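Long-range contact in Non-heme chloroperoxidase CPO-A1 (Streptomyces aureofaciens, PDB 1A8Q), which probably acts as a cofactor-free chlorinating enzyme in 7-chlorotetracycline biosynthesis and is also able to brominate: residues A[87-92]-A[114-119]. Numbering follows the deposited sequence.
Sequences DVTLVA and SAVLLS
The flat peptide groups of Leu90 and Ala92 meet those of Ser114, Val116 and Leu118 edge on, N-H to C=O, with Thr89, Val91, Ser114 and Val116 on one face of the sheet and Leu90, Ala92, Ala115 and Leu117 on the other. The two strands show how parallel pairing works: every second residue of one strand gives its N-H and its C=O to two different residues of the other. Leu90 N donates to Ser114 O at 3.2 Å, while Leu90 O receives Val116 N at 2.8 Å. Ala92 repeats the pattern, its N donating to Val116 O (2.9 Å) and its O accepting from Leu118 N (2.8 Å). The ladder starts more loosely, with a weak bond of 3.4 Å from Ser114 N to Val88 O.

On the face that carries Thr89 and Ser114, Thr89 OG1 donates to Ser114 OG across 2.7 Å. Ser114 turns its hydroxyl back between its own N and carbonyl carbon (chi1 53°), which brings OG over to the threonine; Arg20 NH1 also bonds Thr89 OG1, so this buried hydroxyl is gripped twice. Further along, the valines Val91 and Val116 stand alongside each other on the same face, Val91 CG1 4.0 Å from Val116 CB.

The pair forms the strands of a right-handed beta-alpha-beta crossover at the heart of the alpha/beta hydrolase sheet, and strand 88-93 leads directly to the triad serine, Ser94. Leu100 of the connecting helix 96-107 packs on Leu90, Ala92 and Leu117, while Leu268, Phe271 and Leu272 of helix 260-272 cover the Thr89-Val116 face. Strands 21-25 and 215-220 continue the sheet on either side.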
loop_
_atom_site.group_PDB
_atom_site.type_symbol
_atom_site.label_atom_id
_atom_site.label_comp_id
_atom_site.label_asym_id
_atom_site.label_seq_id
_atom_site.Cartn_x
_atom_site.Cartn_y
_atom_site.Cartn_z
ATOM N N ASP A 87 -16.789 8.524 -7.634
ATOM C CA ASP A 87 -15.851 8.719 -8.730
ATOM C C ASP A 87 -14.421 8.708 -8.211
ATOM O O ASP A 87 -13.597 9.500 -8.644
ATOM C CB ASP A 87 -16.134 10.019 -9.478
ATOM C CG ASP A 87 -15.825 9.996 -10.956
ATOM O OD1 ASP A 87 -15.673 8.903 -11.544
ATOM O OD2 ASP A 87 -15.742 11.070 -11.608
ATOM N N VAL A 88 -14.190 7.814 -7.238
ATOM C CA VAL A 88 -12.877 7.814 -6.566
ATOM C C VAL A 88 -11.806 7.043 -7.301
ATOM O O VAL A 88 -12.041 5.987 -7.907
ATOM C CB VAL A 88 -13.119 7.153 -5.185
ATOM C CG1 VAL A 88 -11.807 6.932 -4.426
ATOM C CG2 VAL A 88 -14.125 7.880 -4.299
ATOM N N THR A 89 -10.549 7.483 -7.227
ATOM C CA THR A 89 -9.425 6.640 -7.631
ATOM C C THR A 89 -8.747 6.159 -6.333
ATOM O O THR A 89 -8.386 7.021 -5.547
ATOM C CB THR A 89 -8.423 7.385 -8.495
ATOM O OG1 THR A 89 -9.067 7.636 -9.775
ATOM C CG2 THR A 89 -7.204 6.502 -8.804
ATOM N N LEU A 90 -8.594 4.861 -6.195
ATOM C CA LEU A 90 -7.880 4.334 -5.028
ATOM C C LEU A 90 -6.469 4.044 -5.478
ATOM O O LEU A 90 -6.225 3.469 -6.559
ATOM C CB LEU A 90 -8.470 2.983 -4.579
ATOM C CG LEU A 90 -9.906 3.062 -4.034
ATOM C CD1 LEU A 90 -10.331 1.632 -3.674
ATOM C CD2 LEU A 90 -9.986 3.988 -2.834
ATOM N N VAL A 91 -5.483 4.452 -4.684
ATOM C CA VAL A 91 -4.078 4.260 -5.056
ATOM C C VAL A 91 -3.463 3.515 -3.859
ATOM O O VAL A 91 -3.549 4.048 -2.752
ATOM C CB VAL A 91 -3.362 5.607 -5.189
ATOM C CG1 VAL A 91 -1.883 5.390 -5.469
ATOM C CG2 VAL A 91 -4.027 6.458 -6.291
ATOM N N ALA A 92 -2.914 2.338 -4.081
ATOM C CA ALA A 92 -2.423 1.558 -2.934
ATOM C C ALA A 92 -0.981 1.163 -3.103
ATOM O O ALA A 92 -0.510 0.916 -4.215
ATOM C CB ALA A 92 -3.306 0.292 -2.887
ATOM N N SER A 114 -11.354 4.355 -10.843
ATOM C CA SER A 114 -10.169 3.647 -11.304
ATOM C C SER A 114 -9.285 3.277 -10.082
ATOM O O SER A 114 -9.622 3.691 -8.979
ATOM C CB SER A 114 -9.342 4.471 -12.297
ATOM O OG SER A 114 -9.072 5.765 -11.696
ATOM N N ALA A 115 -8.236 2.519 -10.342
ATOM C CA ALA A 115 -7.380 2.022 -9.254
ATOM C C ALA A 115 -5.942 1.933 -9.702
ATOM O O ALA A 115 -5.606 1.786 -10.875
ATOM C CB ALA A 115 -7.807 0.604 -8.853
ATOM N N VAL A 116 -5.031 2.137 -8.721
ATOM C CA VAL A 116 -3.606 2.060 -9.017
ATOM C C VAL A 116 -2.991 1.113 -7.985
ATOM O O VAL A 116 -3.202 1.352 -6.795
ATOM C CB VAL A 116 -2.898 3.428 -8.863
ATOM C CG1 VAL A 116 -1.410 3.297 -9.119
ATOM C CG2 VAL A 116 -3.533 4.445 -9.841
ATOM N N LEU A 117 -2.212 0.147 -8.437
ATOM C CA LEU A 117 -1.564 -0.802 -7.523
ATOM C C LEU A 117 -0.082 -0.561 -7.655
ATOM O O LEU A 117 0.538 -0.895 -8.660
ATOM C CB LEU A 117 -1.914 -2.245 -7.950
ATOM C CG LEU A 117 -3.336 -2.722 -7.664
ATOM C CD1 LEU A 117 -3.419 -4.155 -8.235
ATOM C CD2 LEU A 117 -3.705 -2.813 -6.199
ATOM N N LEU A 118 0.531 0.078 -6.645
ATOM C CA LEU A 118 1.970 0.342 -6.700
ATOM C C LEU A 118 2.722 -0.648 -5.844
ATOM O O LEU A 118 2.487 -0.704 -4.606
ATOM C CB LEU A 118 2.176 1.779 -6.090
ATOM C CG LEU A 118 3.643 2.199 -5.936
ATOM C CD1 LEU A 118 4.385 2.332 -7.252
ATOM C CD2 LEU A 118 3.741 3.569 -5.219
ATOM N N SER A 119 3.579 -1.443 -6.451
ATOM C CA SER A 119 4.433 -2.425 -5.751
ATOM C C SER A 119 3.582 -3.225 -4.783
ATOM O O SER A 119 3.960 -3.379 -3.605
ATOM C CB SER A 119 5.539 -1.681 -4.984
ATOM O OG SER A 119 6.191 -0.724 -5.870
#